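PDB 3KYA: putative phosphatase from Bacteroides thetaiotaomicron, which is a putative phosphatase whose substrate is not known, and which binds zinc ions and carries an IPT/TIG domain beside a probable beta-propeller. Local coordinates for residues 371-380 and 391-400; 263-274 and 293-301. One frame throughout, in Å; residues are numbered along the deposited sequence.

Contact 1 (371-380 and 391-400); sequences MNNPCQGVFV and YDFYFVDRLN
F393 packs against F379 on one face of an antiparallel strand pair. F393 CG stands anti to the backbone N (chi1 -180°), and the ring reaches across strand 374-380. F393 CB lies 4.0 Å from F379 CE1. F393 CD1 sits over the centre of the F379 ring, 3.6 Å from F379 CZ. The rings form an edge-to-face pair with planes 53° apart. Further out, F393 CE1 is 3.7 Å from V378 N. At the tip, F393 CZ rests 3.6 Å from G377 CA, where any side chain would run into it.

The strands form a beta hairpin within a four-stranded antiparallel sheet, probably one blade of a six-bladed beta-propeller. A beta bulge between P374 and G377 shifts the register by one. F395 continues the same face, meeting P374 CB and, in an oblique Met-aromatic contact, the selenium of M371 (M371 SE to F395 CZ 3.8 Å).

D397 closes the other end. D397 OD1 takes the N-H of N372 on the syn lone pair (N372 N to D397 OD1 2.8 Å, 169° at the hydrogen). D397 OD2 accepts from N400 ND2 at 2.7 Å, met from above the carboxylate plane, and pairs with R404. With an alanine in place of D397, N372 N would probably lose its acceptor and R404 its salt-bridge mate. R398 NH2 makes a weak bond to N373 OD1, while its NH1 pairs with D445.

Contact 2 (263-274 and 293-301); sequences FNSYEKGQVFRL and VKNNPNTFK
R273 and K301 face each other as an antiparallel hydrogen-bonded pair. R273 N donates to K301 O at 2.8 Å, and K301 N returns a bond to R273 O at 3.0 Å. Both bonds are bent, with angles at the hydrogen of 148° and 143°. F272 CA also makes a CA-H...O contact with K301 O.

The apolar packing centres on V293. Its CG1 is anti to the backbone N (chi1 169°) and its CG2 is beside that N, which sends the two methyls to different rings. V293 CG1 lies over one face of the F272 ring, 3.6 Å from F272 CE1, in a CH-pi contact. V293 CG2 meets F263 at the ring edge, in its plane, 3.9 Å from F263 CZ. The same methyl also covers one face of the F300 ring. F300 CD1 in turn approaches F263 CZ at 4.1 Å. L274 runs alongside F300, with L274 CD2 3.9 Å from F300 CE1. A244, on strand 240-246 of the preceding sheet, touches both F263 and F300.

The charged ends turn away from this core. R273 NH2 bonds to K344 O, and K301 NZ forms a salt bridge with E345.

One more hydrogen bond shapes 293-301. N296 O accepts from F300 N at 3.1 Å, which helps close the loop that precedes strand 300-305.

Strands 261-265 and 270-274 form a hairpin, and 300-305 adds at the edge after a helix-containing excursion. As one of a run of such antiparallel sheets, this four-stranded sheet is consistent with a beta-propeller blade.

In the fold
Contact 2 closes before contact 1 opens along the chain. Their centres lie 25 Å apart and their nearest atoms about 11 Å apart, without touching. The two belong to separate four-stranded sheets of the probable propeller. The sheet that runs from strand 313-317 to strand 345-352 falls between them in sequence and meets both: V271 of contact 2 touches F313, and F395 of contact 1 packs against F334. The centre of contact 1 is about 8 Å from the centre of the chain, that of contact 2 about 29 Å. Neither binds zinc. The side chain of M371 is about 14 Å from a bound zinc ion, and that of K301 about 11 Å. The side chain of V293 lies about 9 Å from that of E219, a zinc ligand whose zinc is not bound to this chain in the model.

Contact 1 (371-380 and 391-400)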
loop_
_atom_site.group_PDB
_atom_site.type_symbol
_atom_site.label_atom_id
_atom_site.label_comp_id
_atom_site.label_asym_id
_atom_site.label_seq_id
_atom_site.Cartn_x
_atom_site.Cartn_y
_atom_site.Cartn_z
HETATM N N MSE A 371 -6.818 -5.865 -16.298
HETATM C CA MSE A 371 -8.243 -5.684 -16.049
HETATM C C MSE A 371 -9.015 -6.312 -17.221
HETATM O O MSE A 371 -8.417 -6.788 -18.189
HETATM C CB MSE A 371 -8.555 -4.201 -15.869
HETATM C CG MSE A 371 -8.111 -3.336 -17.045
HETATM SE SE MSE A 371 -8.120 -1.419 -16.689
HETATM C CE MSE A 371 -6.700 -1.224 -15.393
ATOM N N ASN A 372 -10.342 -6.333 -17.142
ATOM C CA ASN A 372 -11.126 -6.999 -18.161
ATOM C C ASN A 372 -12.485 -6.308 -18.327
ATOM O O ASN A 372 -13.404 -6.531 -17.539
ATOM C CB ASN A 372 -11.271 -8.475 -17.785
ATOM C CG ASN A 372 -11.783 -9.324 -18.917
ATOM O OD1 ASN A 372 -12.288 -8.812 -19.913
ATOM N ND2 ASN A 372 -11.654 -10.640 -18.773
ATOM N N ASN A 373 -12.582 -5.505 -19.389
ATOM C CA ASN A 373 -13.780 -4.698 -19.685
ATOM C C ASN A 373 -14.000 -3.643 -18.598
ATOM O O ASN A 373 -15.003 -3.698 -17.858
ATOM C CB ASN A 373 -15.070 -5.533 -19.877
ATOM C CG ASN A 373 -15.153 -6.218 -21.229
ATOM O OD1 ASN A 373 -15.973 -5.847 -22.071
ATOM N ND2 ASN A 373 -14.325 -7.223 -21.437
ATOM N N PRO A 374 -13.065 -2.682 -18.468
ATOM C CA PRO A 374 -13.226 -1.615 -17.476
ATOM C C PRO A 374 -14.364 -0.681 -17.889
ATOM O O PRO A 374 -14.398 -0.215 -19.044
ATOM C CB PRO A 374 -11.889 -0.878 -17.518
ATOM C CG PRO A 374 -11.368 -1.122 -18.905
ATOM C CD PRO A 374 -11.844 -2.495 -19.282
ATOM N N CYS A 375 -15.291 -0.438 -16.966
ATOM C CA CYS A 375 -16.457 0.402 -17.244
ATOM C C CYS A 375 -16.427 1.702 -16.417
ATOM O O CYS A 375 -15.369 2.328 -16.311
ATOM C CB CYS A 375 -17.748 -0.430 -17.106
ATOM S SG CYS A 375 -17.895 -1.749 -18.386
ATOM N N GLN A 376 -17.539 2.094 -15.801
ATOM C CA GLN A 376 -17.623 3.421 -15.203
ATOM C C GLN A 376 -16.647 3.645 -14.059
ATOM O O GLN A 376 -16.429 2.762 -13.238
ATOM C CB GLN A 376 -19.050 3.717 -14.725
ATOM C CG GLN A 376 -19.304 5.207 -14.463
ATOM C CD GLN A 376 -20.780 5.538 -14.351
ATOM O OE1 GLN A 376 -21.600 4.655 -14.111
ATOM N NE2 GLN A 376 -21.124 6.821 -14.528
ATOM N N GLY A 377 -16.102 4.856 -14.006
ATOM C CA GLY A 377 -15.150 5.249 -12.988
ATOM C C GLY A 377 -15.487 6.587 -12.368
ATOM O O GLY A 377 -16.136 7.419 -12.993
ATOM N N VAL A 378 -15.013 6.792 -11.145
ATOM C CA VAL A 378 -15.239 8.022 -10.409
ATOM C C VAL A 378 -14.011 8.423 -9.603
ATOM O O VAL A 378 -13.228 7.575 -9.185
ATOM C CB VAL A 378 -16.445 7.870 -9.445
ATOM C CG1 VAL A 378 -17.703 7.597 -10.243
ATOM C CG2 VAL A 378 -16.194 6.757 -8.423
ATOM N N PHE A 379 -13.829 9.727 -9.417
ATOM C CA PHE A 379 -12.750 10.235 -8.571
ATOM C C PHE A 379 -13.265 10.446 -7.147
ATOM O O PHE A 379 -14.356 10.971 -6.950
ATOM C CB PHE A 379 -12.154 11.517 -9.142
ATOM C CG PHE A 379 -11.396 11.302 -10.402
ATOM C CD1 PHE A 379 -10.052 10.942 -10.363
ATOM C CD2 PHE A 379 -12.007 11.446 -11.633
ATOM C CE1 PHE A 379 -9.335 10.726 -11.522
ATOM C CE2 PHE A 379 -11.284 11.235 -12.804
ATOM C CZ PHE A 379 -9.945 10.870 -12.743
ATOM N N VAL A 380 -12.474 10.027 -6.168
ATOM C CA VAL A 380 -12.862 10.095 -4.760
ATOM C C VAL A 380 -11.756 10.692 -3.912
ATOM O O VAL A 380 -10.612 10.263 -3.967
ATOM C CB VAL A 380 -13.205 8.691 -4.223
ATOM C CG1 VAL A 380 -13.469 8.714 -2.706
ATOM C CG2 VAL A 380 -14.389 8.099 -5.004
ATOM N N TYR A 391 -7.172 13.174 -4.887
ATOM C CA TYR A 391 -8.079 12.098 -5.253
ATOM C C TYR A 391 -7.450 10.805 -5.737
ATOM O O TYR A 391 -6.357 10.791 -6.305
ATOM C CB TYR A 391 -8.993 12.570 -6.395
ATOM C CG TYR A 391 -9.823 13.765 -6.067
ATOM C CD1 TYR A 391 -9.322 15.043 -6.242
ATOM C CD2 TYR A 391 -11.129 13.625 -5.595
ATOM C CE1 TYR A 391 -10.078 16.158 -5.933
ATOM C CE2 TYR A 391 -11.891 14.737 -5.277
ATOM C CZ TYR A 391 -11.355 16.001 -5.456
ATOM O OH TYR A 391 -12.089 17.116 -5.153
ATOM N N ASP A 392 -8.195 9.724 -5.499
ATOM C CA ASP A 392 -7.945 8.415 -6.082
ATOM C C ASP A 392 -9.076 8.191 -7.083
ATOM O O ASP A 392 -10.057 8.946 -7.113
ATOM C CB ASP A 392 -7.940 7.304 -5.036
ATOM C CG ASP A 392 -6.720 7.342 -4.159
ATOM O OD1 ASP A 392 -5.599 7.403 -4.721
ATOM O OD2 ASP A 392 -6.878 7.279 -2.920
ATOM N N PHE A 393 -8.939 7.148 -7.893
ATOM C CA PHE A 393 -9.912 6.805 -8.922
ATOM C C PHE A 393 -10.386 5.365 -8.693
ATOM O O PHE A 393 -9.574 4.482 -8.400
ATOM C CB PHE A 393 -9.239 6.962 -10.280
ATOM C CG PHE A 393 -10.118 6.648 -11.462
ATOM C CD1 PHE A 393 -11.063 7.565 -11.909
ATOM C CD2 PHE A 393 -9.964 5.466 -12.156
ATOM C CE1 PHE A 393 -11.867 7.290 -13.033
ATOM C CE2 PHE A 393 -10.763 5.181 -13.276
ATOM C CZ PHE A 393 -11.714 6.106 -13.707
ATOM N N TYR A 394 -11.693 5.149 -8.782
ATOM C CA TYR A 394 -12.315 3.849 -8.562
ATOM C C TYR A 394 -13.137 3.512 -9.791
ATOM O O TYR A 394 -13.803 4.395 -10.323
ATOM C CB TYR A 394 -13.233 3.878 -7.343
ATOM C CG TYR A 394 -12.492 4.028 -6.038
ATOM C CD1 TYR A 394 -12.016 5.263 -5.619
ATOM C CD2 TYR A 394 -12.272 2.930 -5.221
ATOM C CE1 TYR A 394 -11.342 5.400 -4.405
ATOM C CE2 TYR A 394 -11.596 3.053 -4.024
ATOM C CZ TYR A 394 -11.125 4.277 -3.622
ATOM O OH TYR A 394 -10.451 4.369 -2.422
ATOM N N PHE A 395 -13.077 2.265 -10.256
ATOM C CA PHE A 395 -13.850 1.865 -11.439
ATOM C C PHE A 395 -14.342 0.435 -11.327
ATOM O O PHE A 395 -13.752 -0.386 -10.616
ATOM C CB PHE A 395 -13.043 2.062 -12.733
ATOM C CG PHE A 395 -11.948 1.040 -12.955
ATOM C CD1 PHE A 395 -10.648 1.241 -12.470
ATOM C CD2 PHE A 395 -12.212 -0.118 -13.673
ATOM C CE1 PHE A 395 -9.648 0.289 -12.694
ATOM C CE2 PHE A 395 -11.220 -1.058 -13.904
ATOM C CZ PHE A 395 -9.930 -0.849 -13.407
ATOM N N VAL A 396 -15.456 0.148 -11.997
ATOM C CA VAL A 396 -15.992 -1.202 -12.017
ATOM C C VAL A 396 -15.320 -1.954 -13.183
ATOM O O VAL A 396 -15.359 -1.501 -14.321
ATOM C CB VAL A 396 -17.557 -1.242 -12.052
ATOM C CG1 VAL A 396 -18.101 -0.922 -10.650
ATOM C CG2 VAL A 396 -18.181 -0.322 -13.160
ATOM N N ASP A 397 -14.678 -3.073 -12.840
ATOM C CA ASP A 397 -13.916 -3.936 -13.770
ATOM C C ASP A 397 -14.884 -5.062 -14.075
ATOM O O ASP A 397 -14.963 -6.046 -13.343
ATOM C CB ASP A 397 -12.656 -4.397 -13.065
ATOM C CG ASP A 397 -11.676 -5.110 -13.981
ATOM O OD1 ASP A 397 -11.867 -5.075 -15.223
ATOM O OD2 ASP A 397 -10.713 -5.688 -13.435
ATOM N N ARG A 398 -15.614 -4.913 -15.174
ATOM C CA ARG A 398 -16.826 -5.727 -15.402
ATOM C C ARG A 398 -16.670 -7.230 -15.325
ATOM O O ARG A 398 -17.393 -7.872 -14.561
ATOM C CB ARG A 398 -17.556 -5.335 -16.711
ATOM C CG ARG A 398 -18.950 -5.952 -16.797
ATOM C CD ARG A 398 -19.800 -5.465 -17.988
ATOM N NE ARG A 398 -19.175 -5.798 -19.264
ATOM C CZ ARG A 398 -19.301 -6.950 -19.918
ATOM N NH1 ARG A 398 -20.032 -7.954 -19.442
ATOM N NH2 ARG A 398 -18.669 -7.102 -21.079
ATOM N N LEU A 399 -15.732 -7.789 -16.091
ATOM C CA LEU A 399 -15.585 -9.239 -16.151
ATOM C C LEU A 399 -14.733 -9.811 -15.021
ATOM O O LEU A 399 -14.513 -11.020 -14.964
ATOM C CB LEU A 399 -15.088 -9.677 -17.542
ATOM C CG LEU A 399 -16.136 -9.526 -18.656
ATOM C CD1 LEU A 399 -15.569 -9.912 -20.028
ATOM C CD2 LEU A 399 -17.413 -10.340 -18.354
ATOM N N ASN A 400 -14.258 -8.942 -14.136
ATOM C CA ASN A 400 -13.567 -9.383 -12.919
ATOM C C ASN A 400 -14.447 -9.205 -11.672
ATOM O O ASN A 400 -13.986 -9.429 -10.561
ATOM C CB ASN A 400 -12.227 -8.677 -12.759
ATOM C CG ASN A 400 -11.216 -9.125 -13.792
ATOM O OD1 ASN A 400 -11.209 -10.292 -14.194
ATOM N ND2 ASN A 400 -10.364 -8.202 -14.238
HETATM O O HOH W 1 -10.113 -11.593 -16.342
#

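Contact 2 (263-274 and 293-301)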
loop_
_atom_site.group_PDB
_atom_site.type_symbol
_atom_site.label_atom_id
_atom_site.label_comp_id
_atom_site.label_asym_id
_atom_site.label_seq_id
_atom_site.Cartn_x
_atom_site.Cartn_y
_atom_site.Cartn_z
ATOM N N PHE A 263 -16.962 14.249 -26.614
ATOM C CA PHE A 263 -17.610 12.993 -26.995
ATOM C C PHE A 263 -16.746 12.290 -28.060
ATOM O O PHE A 263 -15.930 12.938 -28.732
ATOM C CB PHE A 263 -19.060 13.202 -27.445
ATOM C CG PHE A 263 -19.204 13.988 -28.715
ATOM C CD1 PHE A 263 -19.166 15.370 -28.699
ATOM C CD2 PHE A 263 -19.421 13.339 -29.917
ATOM C CE1 PHE A 263 -19.303 16.094 -29.872
ATOM C CE2 PHE A 263 -19.541 14.056 -31.111
ATOM C CZ PHE A 263 -19.489 15.430 -31.084
ATOM N N ASN A 264 -16.899 10.972 -28.183
ATOM C CA ASN A 264 -16.067 10.198 -29.117
ATOM C C ASN A 264 -16.826 9.484 -30.228
ATOM O O ASN A 264 -18.035 9.628 -30.380
ATOM C CB ASN A 264 -15.287 9.116 -28.346
ATOM C CG ASN A 264 -16.129 7.868 -28.070
ATOM O OD1 ASN A 264 -17.329 7.957 -27.759
ATOM N ND2 ASN A 264 -15.503 6.699 -28.177
ATOM N N SER A 265 -16.060 8.750 -31.038
ATOM C CA SER A 265 -16.592 7.782 -31.970
ATOM C C SER A 265 -15.657 6.573 -31.919
ATOM O O SER A 265 -14.424 6.714 -31.936
ATOM C CB SER A 265 -16.696 8.298 -33.402
ATOM O OG SER A 265 -17.109 7.245 -34.269
ATOM N N TYR A 266 -16.257 5.397 -31.837
ATOM C CA TYR A 266 -15.539 4.130 -31.898
ATOM C C TYR A 266 -14.842 3.899 -33.252
ATOM O O TYR A 266 -13.807 3.217 -33.322
ATOM C CB TYR A 266 -16.559 3.035 -31.607
ATOM C CG TYR A 266 -16.277 1.603 -32.016
ATOM C CD1 TYR A 266 -16.542 1.165 -33.310
ATOM C CD2 TYR A 266 -15.884 0.659 -31.077
ATOM C CE1 TYR A 266 -16.353 -0.148 -33.670
ATOM C CE2 TYR A 266 -15.703 -0.660 -31.423
ATOM C CZ TYR A 266 -15.941 -1.055 -32.715
ATOM O OH TYR A 266 -15.756 -2.354 -33.057
ATOM N N GLU A 267 -15.405 4.461 -34.316
ATOM C CA GLU A 267 -14.858 4.263 -35.677
ATOM C C GLU A 267 -13.320 4.294 -35.715
ATOM O O GLU A 267 -12.673 3.279 -36.038
ATOM C CB GLU A 267 -15.415 5.305 -36.639
ATOM C CG GLU A 267 -14.966 5.048 -38.091
ATOM C CD GLU A 267 -15.133 6.245 -38.998
ATOM O OE1 GLU A 267 -14.978 7.393 -38.525
ATOM O OE2 GLU A 267 -15.396 6.027 -40.200
ATOM N N LYS A 268 -12.743 5.451 -35.396
ATOM C CA LYS A 268 -11.281 5.623 -35.341
ATOM C C LYS A 268 -10.800 6.037 -33.945
ATOM O O LYS A 268 -9.634 6.369 -33.751
ATOM C CB LYS A 268 -10.840 6.675 -36.352
ATOM C CG LYS A 268 -11.108 6.302 -37.796
ATOM C CD LYS A 268 -10.773 7.471 -38.705
ATOM C CE LYS A 268 -10.903 7.093 -40.165
ATOM N NZ LYS A 268 -10.724 8.270 -41.055
ATOM N N GLY A 269 -11.707 6.021 -32.973
ATOM C CA GLY A 269 -11.382 6.463 -31.615
ATOM C C GLY A 269 -11.196 7.972 -31.532
ATOM O O GLY A 269 -10.381 8.462 -30.751
ATOM N N GLN A 270 -11.936 8.707 -32.358
ATOM C CA GLN A 270 -11.894 10.168 -32.352
ATOM C C GLN A 270 -12.403 10.756 -31.037
ATOM O O GLN A 270 -13.289 10.186 -30.414
ATOM C CB GLN A 270 -12.802 10.770 -33.436
ATOM C CG GLN A 270 -12.523 10.457 -34.904
ATOM C CD GLN A 270 -13.227 9.226 -35.458
ATOM O OE1 GLN A 270 -13.433 8.236 -34.771
ATOM N NE2 GLN A 270 -13.537 9.270 -36.749
ATOM N N VAL A 271 -11.850 11.899 -30.645
ATOM C CA VAL A 271 -12.365 12.687 -29.531
ATOM C C VAL A 271 -12.729 14.057 -30.101
ATOM O O VAL A 271 -11.878 14.731 -30.694
ATOM C CB VAL A 271 -11.384 12.813 -28.344
ATOM C CG1 VAL A 271 -11.892 13.837 -27.327
ATOM C CG2 VAL A 271 -11.181 11.451 -27.674
ATOM N N PHE A 272 -14.004 14.435 -29.951
ATOM C CA PHE A 272 -14.533 15.706 -30.435
ATOM C C PHE A 272 -14.831 16.644 -29.269
ATOM O O PHE A 272 -15.239 16.190 -28.201
ATOM C CB PHE A 272 -15.834 15.513 -31.225
ATOM C CG PHE A 272 -15.698 14.650 -32.441
ATOM C CD1 PHE A 272 -15.115 15.148 -33.594
ATOM C CD2 PHE A 272 -16.197 13.358 -32.451
ATOM C CE1 PHE A 272 -14.998 14.354 -34.726
ATOM C CE2 PHE A 272 -16.085 12.560 -33.582
ATOM C CZ PHE A 272 -15.482 13.060 -34.717
ATOM N N ARG A 273 -14.646 17.944 -29.500
ATOM C CA ARG A 273 -14.880 18.997 -28.507
ATOM C C ARG A 273 -15.914 19.995 -29.016
ATOM O O ARG A 273 -15.717 20.609 -30.071
ATOM C CB ARG A 273 -13.580 19.756 -28.243
ATOM C CG ARG A 273 -13.638 20.838 -27.160
ATOM C CD ARG A 273 -12.359 21.660 -27.156
ATOM N NE ARG A 273 -12.262 22.626 -26.058
ATOM C CZ ARG A 273 -12.891 23.797 -26.002
ATOM N NH1 ARG A 273 -13.725 24.170 -26.966
ATOM N NH2 ARG A 273 -12.704 24.597 -24.958
ATOM N N LEU A 274 -16.994 20.173 -28.255
ATOM C CA LEU A 274 -18.036 21.141 -28.575
ATOM C C LEU A 274 -18.198 22.165 -27.450
ATOM O O LEU A 274 -18.332 21.800 -26.270
ATOM C CB LEU A 274 -19.382 20.442 -28.801
ATOM C CG LEU A 274 -20.588 21.362 -29.017
ATOM C CD1 LEU A 274 -20.392 22.258 -30.260
ATOM C CD2 LEU A 274 -21.859 20.541 -29.125
ATOM N N VAL A 293 -21.497 16.542 -37.573
ATOM C CA VAL A 293 -20.104 16.780 -37.197
ATOM C C VAL A 293 -19.148 16.947 -38.389
ATOM O O VAL A 293 -18.379 17.907 -38.440
ATOM C CB VAL A 293 -19.580 15.639 -36.266
ATOM C CG1 VAL A 293 -18.080 15.731 -36.080
ATOM C CG2 VAL A 293 -20.294 15.682 -34.899
ATOM N N LYS A 294 -19.220 16.032 -39.345
ATOM C CA LYS A 294 -18.296 16.059 -40.493
ATOM C C LYS A 294 -18.322 17.369 -41.301
ATOM O O LYS A 294 -17.290 17.797 -41.825
ATOM C CB LYS A 294 -18.557 14.860 -41.410
ATOM C CG LYS A 294 -19.887 14.892 -42.150
ATOM C CD LYS A 294 -20.054 13.660 -43.024
ATOM C CE LYS A 294 -21.226 13.808 -43.987
ATOM N NZ LYS A 294 -21.365 12.626 -44.887
ATOM N N ASN A 295 -19.480 18.013 -41.392
ATOM C CA ASN A 295 -19.604 19.254 -42.161
ATOM C C ASN A 295 -19.210 20.519 -41.409
ATOM O O ASN A 295 -19.193 21.601 -41.995
ATOM C CB ASN A 295 -21.045 19.414 -42.669
ATOM C CG ASN A 295 -21.449 18.324 -43.647
ATOM O OD1 ASN A 295 -20.608 17.589 -44.171
ATOM N ND2 ASN A 295 -22.744 18.218 -43.899
ATOM N N ASN A 296 -18.906 20.400 -40.119
ATOM C CA ASN A 296 -18.580 21.563 -39.303
ATOM C C ASN A 296 -17.371 21.303 -38.425
ATOM O O ASN A 296 -17.496 21.213 -37.200
ATOM C CB ASN A 296 -19.784 21.927 -38.440
ATOM C CG ASN A 296 -21.002 22.302 -39.257
ATOM O OD1 ASN A 296 -21.096 23.412 -39.768
ATOM N ND2 ASN A 296 -21.971 21.395 -39.328
ATOM N N PRO A 297 -16.183 21.188 -39.043
ATOM C CA PRO A 297 -14.973 20.868 -38.277
ATOM C C PRO A 297 -14.497 21.933 -37.302
ATOM O O PRO A 297 -13.764 21.601 -36.373
ATOM C CB PRO A 297 -13.908 20.624 -39.371
ATOM C CG PRO A 297 -14.429 21.300 -40.577
ATOM C CD PRO A 297 -15.921 21.255 -40.493
ATOM N N ASN A 298 -14.883 23.190 -37.505
ATOM C CA ASN A 298 -14.498 24.266 -36.590
ATOM C C ASN A 298 -15.329 24.287 -35.303
ATOM O O ASN A 298 -14.836 24.742 -34.273
ATOM C CB ASN A 298 -14.597 25.643 -37.264
ATOM C CG ASN A 298 -13.505 25.886 -38.291
ATOM O OD1 ASN A 298 -12.458 25.233 -38.288
ATOM N ND2 ASN A 298 -13.732 26.860 -39.162
ATOM N N THR A 299 -16.577 23.810 -35.356
ATOM C CA THR A 299 -17.474 23.792 -34.188
ATOM C C THR A 299 -17.382 22.472 -33.390
ATOM O O THR A 299 -17.411 22.473 -32.155
ATOM C CB THR A 299 -18.925 24.058 -34.628
ATOM O OG1 THR A 299 -19.380 22.993 -35.471
ATOM C CG2 THR A 299 -19.011 25.375 -35.394
ATOM N N PHE A 300 -17.282 21.346 -34.100
ATOM C CA PHE A 300 -17.113 20.028 -33.470
ATOM C C PHE A 300 -15.657 19.679 -33.728
ATOM O O PHE A 300 -15.341 18.929 -34.655
ATOM C CB PHE A 300 -18.029 18.970 -34.071
ATOM C CG PHE A 300 -19.485 19.329 -34.021
ATOM C CD1 PHE A 300 -20.244 19.040 -32.896
ATOM C CD2 PHE A 300 -20.093 19.959 -35.096
ATOM C CE1 PHE A 300 -21.591 19.374 -32.845
ATOM C CE2 PHE A 300 -21.435 20.296 -35.055
ATOM C CZ PHE A 300 -22.186 20.005 -33.932
ATOM N N LYS A 301 -14.766 20.241 -32.920
ATOM C CA LYS A 301 -13.325 20.086 -33.154
ATOM C C LYS A 301 -12.785 18.695 -32.817
ATOM O O LYS A 301 -12.918 18.241 -31.685
ATOM C CB LYS A 301 -12.563 21.157 -32.363
ATOM C CG LYS A 301 -11.088 21.244 -32.683
ATOM C CD LYS A 301 -10.372 22.387 -31.955
ATOM C CE LYS A 301 -8.841 22.267 -32.175
ATOM N NZ LYS A 301 -8.043 23.408 -31.627
#